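Local coordinates for probable cell division protein WhiA (PDB 3HYI) that probably takes part in cell division and chromosome segregation, as a DNA-binding protein that joins a degenerate LAGLIDADG homing endonuclease domain to a helix-turn-helix domain, at residues F111-F119 with L179-V187; E11-V20 with S55-N64. All coordinates share one frame; numbering follows the deposited sequence.

Interaction 1. Residues F111-F119 with L179-V187; sequences FVSFLRGLF and LVFLEAIGV
I185 meets helix 111-119 with CG1 set between its own backbone N and carbonyl carbon (chi1 67°), a torsion that sends CD1 to the F119 ring and leaves CG2 over the turn of V112, L115 and R116. F119 and F181 both hold CG opposite the backbone N, and their rings are thereby carried into the interface between the two helices. This is the LAGLIDADG-like fold of WhiA, in which helix 108-122 packs across the end of helix 175-184; the short axes come within 10.3 Å and cross nearly at right angles. With so steep a crossing the buried surface is modest, 408 Å² in all, and I185 gives the largest share. The aromatic pair is an offset edge-to-face stack: the edge of F181 is turned to the face of F119, with centroids 6.0 Å apart and planes at 64°. F119 approaches the F181 ring at CE2; at a different corner of that ring both methyls of L115 converge on one atom, F181 CE1, with L115 CD2 at 3.8 Å. L134 of strand 134-138 touches both rings and L182, which closes this apolar cluster against the sheet. V112 lies by the C-terminal end of helix 175-184, its CG1 within 3.1 Å of A184 O. The polar link uses the Schellman motif that ends helix 175-184, with G186 at positive phi. The bent R116 chain brings its guanidinium back to the last turn, while NE pairs with E31 of helix 25-39. The hydrogen bond from R116 NH1 to I185 O is 3.2 Å long, and NH1 stands above the carbonyl plane, 48° out of it, instead of on a lone pair.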
loop_
_atom_site.group_PDB
_atom_site.type_symbol
_atom_site.label_atom_id
_atom_site.label_comp_id
_atom_site.label_asym_id
_atom_site.label_seq_id
_atom_site.Cartn_x
_atom_site.Cartn_y
_atom_site.Cartn_z
ATOM N N PHE A 111 23.445 -6.110 13.281
ATOM C CA PHE A 111 22.789 -5.683 12.047
ATOM C C PHE A 111 21.432 -5.015 12.286
ATOM O O PHE A 111 21.095 -4.039 11.616
ATOM C CB PHE A 111 22.632 -6.864 11.090
ATOM C CG PHE A 111 21.969 -6.504 9.794
ATOM C CD1 PHE A 111 22.585 -5.627 8.911
ATOM C CD2 PHE A 111 20.730 -7.030 9.461
ATOM C CE1 PHE A 111 21.980 -5.284 7.713
ATOM C CE2 PHE A 111 20.118 -6.695 8.264
ATOM C CZ PHE A 111 20.744 -5.819 7.389
ATOM N N VAL A 112 20.662 -5.536 13.236
ATOM C CA VAL A 112 19.358 -4.956 13.563
ATOM C C VAL A 112 19.499 -3.540 14.116
ATOM O O VAL A 112 18.712 -2.658 13.784
ATOM C CB VAL A 112 18.585 -5.837 14.561
ATOM C CG1 VAL A 112 17.399 -5.088 15.143
ATOM C CG2 VAL A 112 18.123 -7.104 13.874
ATOM N N SER A 113 20.512 -3.333 14.951
ATOM C CA SER A 113 20.802 -2.018 15.508
ATOM C C SER A 113 21.277 -1.042 14.432
ATOM O O SER A 113 20.895 0.126 14.439
ATOM C CB SER A 113 21.854 -2.135 16.611
ATOM O OG SER A 113 21.343 -2.863 17.714
ATOM N N PHE A 114 22.110 -1.531 13.514
ATOM C CA PHE A 114 22.560 -0.754 12.359
ATOM C C PHE A 114 21.374 -0.338 11.492
ATOM O O PHE A 114 21.289 0.813 11.064
ATOM C CB PHE A 114 23.566 -1.574 11.543
ATOM C CG PHE A 114 24.141 -0.849 10.353
ATOM C CD1 PHE A 114 25.004 0.226 10.525
ATOM C CD2 PHE A 114 23.846 -1.268 9.062
ATOM C CE1 PHE A 114 25.549 0.886 9.428
ATOM C CE2 PHE A 114 24.387 -0.614 7.962
ATOM C CZ PHE A 114 25.242 0.466 8.149
ATOM N N LEU A 115 20.463 -1.277 11.244
ATOM C CA LEU A 115 19.238 -0.996 10.487
ATOM C C LEU A 115 18.379 0.074 11.153
ATOM O O LEU A 115 17.840 0.949 10.474
ATOM C CB LEU A 115 18.394 -2.265 10.311
ATOM C CG LEU A 115 18.785 -3.236 9.201
ATOM C CD1 LEU A 115 17.843 -4.428 9.237
ATOM C CD2 LEU A 115 18.755 -2.561 7.836
ATOM N N ARG A 116 18.240 -0.015 12.474
ATOM C CA ARG A 116 17.473 0.966 13.236
ATOM C C ARG A 116 18.068 2.367 13.071
ATOM O O ARG A 116 17.340 3.333 12.862
ATOM C CB ARG A 116 17.413 0.577 14.717
ATOM C CG ARG A 116 16.553 1.507 15.563
ATOM C CD ARG A 116 16.139 0.869 16.881
ATOM N NE ARG A 116 17.290 0.395 17.644
ATOM C CZ ARG A 116 17.621 -0.879 17.854
ATOM N NH1 ARG A 116 16.886 -1.883 17.386
ATOM N NH2 ARG A 116 18.712 -1.149 18.555
ATOM N N GLY A 117 19.393 2.464 13.160
ATOM C CA GLY A 117 20.095 3.722 12.935
ATOM C C GLY A 117 19.909 4.260 11.527
ATOM O O GLY A 117 19.635 5.446 11.345
ATOM N N LEU A 118 20.064 3.385 10.534
ATOM C CA LEU A 118 19.859 3.748 9.125
ATOM C C LEU A 118 18.457 4.297 8.870
ATOM O O LEU A 118 18.288 5.296 8.172
ATOM C CB LEU A 118 20.092 2.539 8.212
ATOM C CG LEU A 118 21.531 2.116 7.907
ATOM C CD1 LEU A 118 21.531 0.906 6.981
ATOM C CD2 LEU A 118 22.328 3.264 7.287
ATOM N N PHE A 119 17.462 3.627 9.441
ATOM C CA PHE A 119 16.063 3.973 9.241
ATOM C C PHE A 119 15.668 5.268 9.943
ATOM O O PHE A 119 15.000 6.120 9.353
ATOM C CB PHE A 119 15.168 2.835 9.736
ATOM C CG PHE A 119 13.703 3.123 9.611
ATOM C CD1 PHE A 119 12.966 3.533 10.713
ATOM C CD2 PHE A 119 13.064 3.003 8.386
ATOM C CE1 PHE A 119 11.617 3.801 10.601
ATOM C CE2 PHE A 119 11.708 3.274 8.264
ATOM C CZ PHE A 119 10.983 3.671 9.372
ATOM N N LEU A 179 6.645 -5.362 7.723
ATOM C CA LEU A 179 6.294 -5.700 9.104
ATOM C C LEU A 179 7.426 -6.440 9.819
ATOM O O LEU A 179 7.689 -6.183 10.998
ATOM C CB LEU A 179 5.005 -6.533 9.146
ATOM C CG LEU A 179 3.726 -5.750 8.836
ATOM C CD1 LEU A 179 2.550 -6.689 8.619
ATOM C CD2 LEU A 179 3.427 -4.750 9.951
ATOM N N VAL A 180 8.084 -7.354 9.108
ATOM C CA VAL A 180 9.244 -8.074 9.640
ATOM C C VAL A 180 10.362 -7.096 9.983
ATOM O O VAL A 180 10.962 -7.172 11.056
ATOM C CB VAL A 180 9.792 -9.108 8.626
ATOM C CG1 VAL A 180 11.051 -9.770 9.166
ATOM C CG2 VAL A 180 8.735 -10.157 8.298
ATOM N N PHE A 181 10.629 -6.184 9.051
ATOM C CA PHE A 181 11.635 -5.145 9.225
ATOM C C PHE A 181 11.330 -4.289 10.448
ATOM O O PHE A 181 12.194 -4.087 11.307
ATOM C CB PHE A 181 11.688 -4.262 7.974
ATOM C CG PHE A 181 12.746 -3.198 8.023
ATOM C CD1 PHE A 181 14.011 -3.435 7.498
ATOM C CD2 PHE A 181 12.477 -1.955 8.585
ATOM C CE1 PHE A 181 14.992 -2.452 7.540
ATOM C CE2 PHE A 181 13.452 -0.968 8.632
ATOM C CZ PHE A 181 14.711 -1.215 8.106
ATOM N N LEU A 182 10.096 -3.799 10.525
ATOM C CA LEU A 182 9.688 -2.912 11.612
ATOM C C LEU A 182 9.742 -3.601 12.972
ATOM O O LEU A 182 10.211 -3.014 13.945
ATOM C CB LEU A 182 8.284 -2.349 11.359
ATOM C CG LEU A 182 8.173 -1.343 10.208
ATOM C CD1 LEU A 182 6.719 -0.981 9.976
ATOM C CD2 LEU A 182 9.000 -0.092 10.475
ATOM N N GLU A 183 9.264 -4.842 13.036
ATOM C CA GLU A 183 9.298 -5.603 14.281
ATOM C C GLU A 183 10.731 -5.941 14.702
ATOM O O GLU A 183 11.055 -5.895 15.886
ATOM C CB GLU A 183 8.472 -6.884 14.170
ATOM C CG GLU A 183 8.356 -7.624 15.498
ATOM C CD GLU A 183 7.270 -8.677 15.513
ATOM O OE1 GLU A 183 6.605 -8.886 14.474
ATOM O OE2 GLU A 183 7.086 -9.305 16.574
ATOM N N ALA A 184 11.576 -6.277 13.730
ATOM C CA ALA A 184 12.989 -6.556 13.991
ATOM C C ALA A 184 13.676 -5.385 14.699
ATOM O O ALA A 184 14.418 -5.590 15.659
ATOM C CB ALA A 184 13.714 -6.892 12.689
ATOM N N ILE A 185 13.410 -4.162 14.237
ATOM C CA ILE A 185 14.035 -2.960 14.814
ATOM C C ILE A 185 13.321 -2.413 16.064
ATOM O O ILE A 185 13.779 -1.439 16.663
ATOM C CB ILE A 185 14.240 -1.837 13.752
ATOM C CG1 ILE A 185 12.905 -1.270 13.249
ATOM C CG2 ILE A 185 15.077 -2.366 12.581
ATOM C CD1 ILE A 185 13.063 -0.158 12.229
ATOM N N GLY A 186 12.210 -3.035 16.459
ATOM C CA GLY A 186 11.594 -2.765 17.765
ATOM C C GLY A 186 10.271 -2.016 17.778
ATOM O O GLY A 186 9.826 -1.579 18.840
ATOM N N VAL A 187 9.633 -1.865 16.619
ATOM C CA VAL A 187 8.284 -1.291 16.563
ATOM C C VAL A 187 7.299 -2.312 17.140
ATOM O O VAL A 187 7.450 -3.513 16.911
ATOM C CB VAL A 187 7.870 -0.914 15.121
ATOM C CG1 VAL A 187 6.460 -0.331 15.097
ATOM C CG2 VAL A 187 8.858 0.075 14.518
#

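Interaction 2. Residues E11-V20 with S55-N64; sequences EEIKEELVNV and SFAASRRLLN
E11 and S55 open the close-packed end of two nearly parallel helices, 9-16 and 56-68, whose short axes run 18° apart at 8.6 Å, a helix pair at the N-terminal LAGLIDADG-like half of the protein. S55 is the N-cap of its helix: OG accepts from A58 N and donates to E11 OE1 at 2.6 Å. The other carboxylate oxygen, OE2, takes A57 N at 3.0 Å, and both oxygens use their syn lone pairs. Held at two points, the carboxylate is fixed in rotation at the positive end of the helix dipole, which would probably favour its ionised form. Beside it A57 CB sits 3.6 Å from K14 CB, and the V18 CG2 methyl lies against A57 O. The outer side is looser: exposed R60 offers only CB to V18 CG1, and N19 touches N64 at the margin. Inward, R61 bends at chi2 (65°) and lays its guanidinium under the turn from L17 to V20, with L17 O over one face and NE paired with E31. A leucine at R61 would probably leave V20 O without its donors from this helix and the turn freer to shift, since NH1 reaches that oxygen at 2.8 Å. V18 O receives two bonds from opposite faces of its plane: R61 NH1 at 3.1 Å and N64 ND2 at 3.2 Å.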
loop_
_atom_site.group_PDB
_atom_site.type_symbol
_atom_site.label_atom_id
_atom_site.label_comp_id
_atom_site.label_asym_id
_atom_site.label_seq_id
_atom_site.Cartn_x
_atom_site.Cartn_y
_atom_site.Cartn_z
ATOM N N GLU A 11 6.978 9.434 11.177
ATOM C CA GLU A 11 7.483 9.966 12.446
ATOM C C GLU A 11 6.858 9.247 13.643
ATOM O O GLU A 11 7.513 9.076 14.667
ATOM C CB GLU A 11 7.238 11.477 12.538
ATOM C CG GLU A 11 7.849 12.177 13.774
ATOM C CD GLU A 11 9.376 12.163 13.815
ATOM O OE1 GLU A 11 10.019 11.737 12.830
ATOM O OE2 GLU A 11 9.936 12.594 14.846
ATOM N N GLU A 12 5.600 8.828 13.509
ATOM C CA GLU A 12 4.932 8.039 14.552
ATOM C C GLU A 12 5.626 6.696 14.792
ATOM O O GLU A 12 5.747 6.251 15.935
ATOM C CB GLU A 12 3.460 7.812 14.204
ATOM C CG GLU A 12 2.583 9.021 14.443
ATOM C CD GLU A 12 1.125 8.741 14.148
ATOM O OE1 GLU A 12 0.295 8.900 15.064
ATOM O OE2 GLU A 12 0.806 8.349 13.004
ATOM N N ILE A 13 6.069 6.056 13.713
ATOM C CA ILE A 13 6.890 4.847 13.808
ATOM C C ILE A 13 8.213 5.150 14.507
ATOM O O ILE A 13 8.632 4.416 15.396
ATOM C CB ILE A 13 7.177 4.249 12.410
ATOM C CG1 ILE A 13 5.901 3.662 11.808
ATOM C CG2 ILE A 13 8.252 3.165 12.483
ATOM C CD1 ILE A 13 5.893 3.715 10.310
ATOM N N LYS A 14 8.863 6.238 14.105
ATOM C CA LYS A 14 10.159 6.615 14.673
ATOM C C LYS A 14 10.092 6.985 16.161
ATOM O O LYS A 14 11.058 6.773 16.892
ATOM C CB LYS A 14 10.793 7.745 13.855
ATOM C CG LYS A 14 11.241 7.279 12.485
ATOM C CD LYS A 14 11.911 8.369 11.682
ATOM C CE LYS A 14 12.301 7.850 10.308
ATOM N NZ LYS A 14 13.209 8.770 9.583
ATOM N N GLU A 15 8.956 7.523 16.604
ATOM C CA GLU A 15 8.739 7.813 18.026
ATOM C C GLU A 15 8.755 6.556 18.902
ATOM O O GLU A 15 9.199 6.606 20.046
ATOM C CB GLU A 15 7.417 8.558 18.230
ATOM C CG GLU A 15 7.464 10.021 17.811
ATOM C CD GLU A 15 6.109 10.689 17.858
ATOM O OE1 GLU A 15 5.081 9.984 17.744
ATOM O OE2 GLU A 15 6.068 11.929 18.008
ATOM N N GLU A 16 8.266 5.438 18.366
ATOM C CA GLU A 16 8.304 4.155 19.082
ATOM C C GLU A 16 9.730 3.659 19.336
ATOM O O GLU A 16 9.961 2.874 20.254
ATOM C CB GLU A 16 7.537 3.069 18.312
ATOM C CG GLU A 16 6.023 3.179 18.393
ATOM C CD GLU A 16 5.311 1.880 18.026
ATOM O OE1 GLU A 16 5.766 0.796 18.451
ATOM O OE2 GLU A 16 4.285 1.944 17.321
ATOM N N LEU A 17 10.676 4.115 18.517
ATOM C CA LEU A 17 12.054 3.632 18.574
ATOM C C LEU A 17 12.981 4.447 19.481
ATOM O O LEU A 17 14.105 4.024 19.743
ATOM C CB LEU A 17 12.632 3.585 17.161
ATOM C CG LEU A 17 11.850 2.732 16.158
ATOM C CD1 LEU A 17 12.486 2.813 14.777
ATOM C CD2 LEU A 17 11.763 1.284 16.629
ATOM N N VAL A 18 12.517 5.596 19.964
ATOM C CA VAL A 18 13.367 6.512 20.734
ATOM C C VAL A 18 13.900 5.893 22.036
ATOM O O VAL A 18 15.021 6.197 22.448
ATOM C CB VAL A 18 12.624 7.843 21.045
ATOM C CG1 VAL A 18 13.437 8.724 21.989
ATOM C CG2 VAL A 18 12.325 8.592 19.757
ATOM N N ASN A 19 13.105 5.026 22.666
ATOM C CA ASN A 19 13.471 4.403 23.944
ATOM C C ASN A 19 13.608 2.875 23.898
ATOM O O ASN A 19 13.575 2.218 24.938
ATOM C CB ASN A 19 12.460 4.800 25.024
ATOM C CG ASN A 19 12.511 6.278 25.347
ATOM O OD1 ASN A 19 13.546 6.794 25.769
ATOM N ND2 ASN A 19 11.392 6.968 25.150
ATOM N N VAL A 20 13.771 2.315 22.700
ATOM C CA VAL A 20 14.087 0.892 22.544
ATOM C C VAL A 20 15.374 0.576 23.327
ATOM O O VAL A 20 16.275 1.406 23.377
ATOM C CB VAL A 20 14.251 0.518 21.044
ATOM C CG1 VAL A 20 14.971 -0.820 20.874
ATOM C CG2 VAL A 20 12.891 0.486 20.358
ATOM N N SER A 55 14.268 14.357 11.448
ATOM C CA SER A 55 13.363 13.761 12.426
ATOM C C SER A 55 13.768 14.140 13.850
ATOM O O SER A 55 14.945 14.063 14.207
ATOM C CB SER A 55 13.371 12.243 12.271
ATOM O OG SER A 55 12.581 11.617 13.264
ATOM N N PHE A 56 12.791 14.551 14.654
ATOM C CA PHE A 56 13.015 14.809 16.078
ATOM C C PHE A 56 13.160 13.508 16.860
ATOM O O PHE A 56 13.923 13.448 17.822
ATOM C CB PHE A 56 11.887 15.653 16.675
ATOM C CG PHE A 56 11.934 17.094 16.261
ATOM C CD1 PHE A 56 11.031 17.597 15.329
ATOM C CD2 PHE A 56 12.889 17.948 16.792
ATOM C CE1 PHE A 56 11.079 18.926 14.947
ATOM C CE2 PHE A 56 12.943 19.276 16.410
ATOM C CZ PHE A 56 12.039 19.766 15.485
ATOM N N ALA A 57 12.421 12.477 16.455
ATOM C CA ALA A 57 12.573 11.146 17.045
ATOM C C ALA A 57 14.002 10.641 16.841
ATOM O O ALA A 57 14.627 10.137 17.774
ATOM C CB ALA A 57 11.576 10.173 16.435
ATOM N N ALA A 58 14.508 10.787 15.618
ATOM C CA ALA A 58 15.891 10.423 15.294
ATOM C C ALA A 58 16.906 11.227 16.111
ATOM O O ALA A 58 17.889 10.675 16.594
ATOM C CB ALA A 58 16.155 10.604 13.806
ATOM N N SER A 59 16.656 12.525 16.268
ATOM C CA SER A 59 17.549 13.403 17.033
ATOM C C SER A 59 17.621 12.983 18.500
ATOM O O SER A 59 18.699 12.963 19.093
ATOM C CB SER A 59 17.089 14.862 16.939
ATOM O OG SER A 59 16.912 15.265 15.591
ATOM N N ARG A 60 16.469 12.650 19.074
ATOM C CA ARG A 60 16.388 12.195 20.463
ATOM C C ARG A 60 17.056 10.839 20.682
ATOM O O ARG A 60 17.670 10.611 21.723
ATOM C CB ARG A 60 14.933 12.119 20.914
ATOM C CG ARG A 60 14.285 13.473 21.089
ATOM C CD ARG A 60 13.018 13.371 21.911
ATOM N NE ARG A 60 12.558 14.693 22.323
ATOM C CZ ARG A 60 11.730 15.471 21.630
ATOM N NH1 ARG A 60 11.234 15.078 20.463
ATOM N NH2 ARG A 60 11.396 16.658 22.117
ATOM N N ARG A 61 16.923 9.943 19.710
ATOM C CA ARG A 61 17.601 8.653 19.766
ATOM C C ARG A 61 19.114 8.830 19.731
ATOM O O ARG A 61 19.833 8.173 20.484
ATOM C CB ARG A 61 17.159 7.753 18.607
ATOM C CG ARG A 61 17.724 6.340 18.664
ATOM C CD ARG A 61 17.191 5.584 19.864
ATOM N NE ARG A 61 17.674 4.208 19.914
ATOM C CZ ARG A 61 17.492 3.378 20.935
ATOM N NH1 ARG A 61 16.836 3.782 22.017
ATOM N NH2 ARG A 61 17.979 2.146 20.878
ATOM N N LEU A 62 19.587 9.710 18.852
ATOM C CA LEU A 62 21.014 10.005 18.744
ATOM C C LEU A 62 21.564 10.527 20.065
ATOM O O LEU A 62 22.661 10.146 20.475
ATOM C CB LEU A 62 21.274 11.026 17.632
ATOM C CG LEU A 62 22.733 11.390 17.344
ATOM C CD1 LEU A 62 23.526 10.163 16.910
ATOM C CD2 LEU A 62 22.825 12.498 16.298
ATOM N N LEU A 63 20.803 11.396 20.725
ATOM C CA LEU A 63 21.210 11.930 22.022
ATOM C C LEU A 63 21.259 10.836 23.083
ATOM O O LEU A 63 22.164 10.822 23.920
ATOM C CB LEU A 63 20.282 13.065 22.476
ATOM C CG LEU A 63 20.335 14.377 21.685
ATOM C CD1 LEU A 63 19.430 15.421 22.346
ATOM C CD2 LEU A 63 21.753 14.910 21.550
ATOM N N ASN A 64 20.294 9.920 23.045
ATOM C CA ASN A 64 20.273 8.800 23.988
ATOM C C ASN A 64 21.440 7.825 23.787
ATOM O O ASN A 64 21.956 7.265 24.757
ATOM C CB ASN A 64 18.943 8.049 23.911
ATOM C CG ASN A 64 17.762 8.878 24.410
ATOM O OD1 ASN A 64 17.933 9.908 25.062
ATOM N ND2 ASN A 64 16.552 8.416 24.107
#

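How the interactions relate
Interactions 1 and 2 adjoin, their centres about 12 Å apart. Their arginines meet: R116 NE and R61 NH2 are 3.7 Å apart, a like-charged approach probably offset by E31, whose OE2 pairs with R116 NE and OE1 with R61 NE. K14 joins them a second way, through a cation-pi contact with F119 and hydrogen bonds from NZ to the carbonyls of L120 and G123. At the helix end of interaction 1, L17 CD2 packs 3.4 Å from I185 O. The first helix thus appears to sit where the two LAGLIDADG-like halves meet, touching helices 56-68 and 108-122; a glycerol, probably from the crystallisation liquor, lies about 4 Å from the E11 side chain.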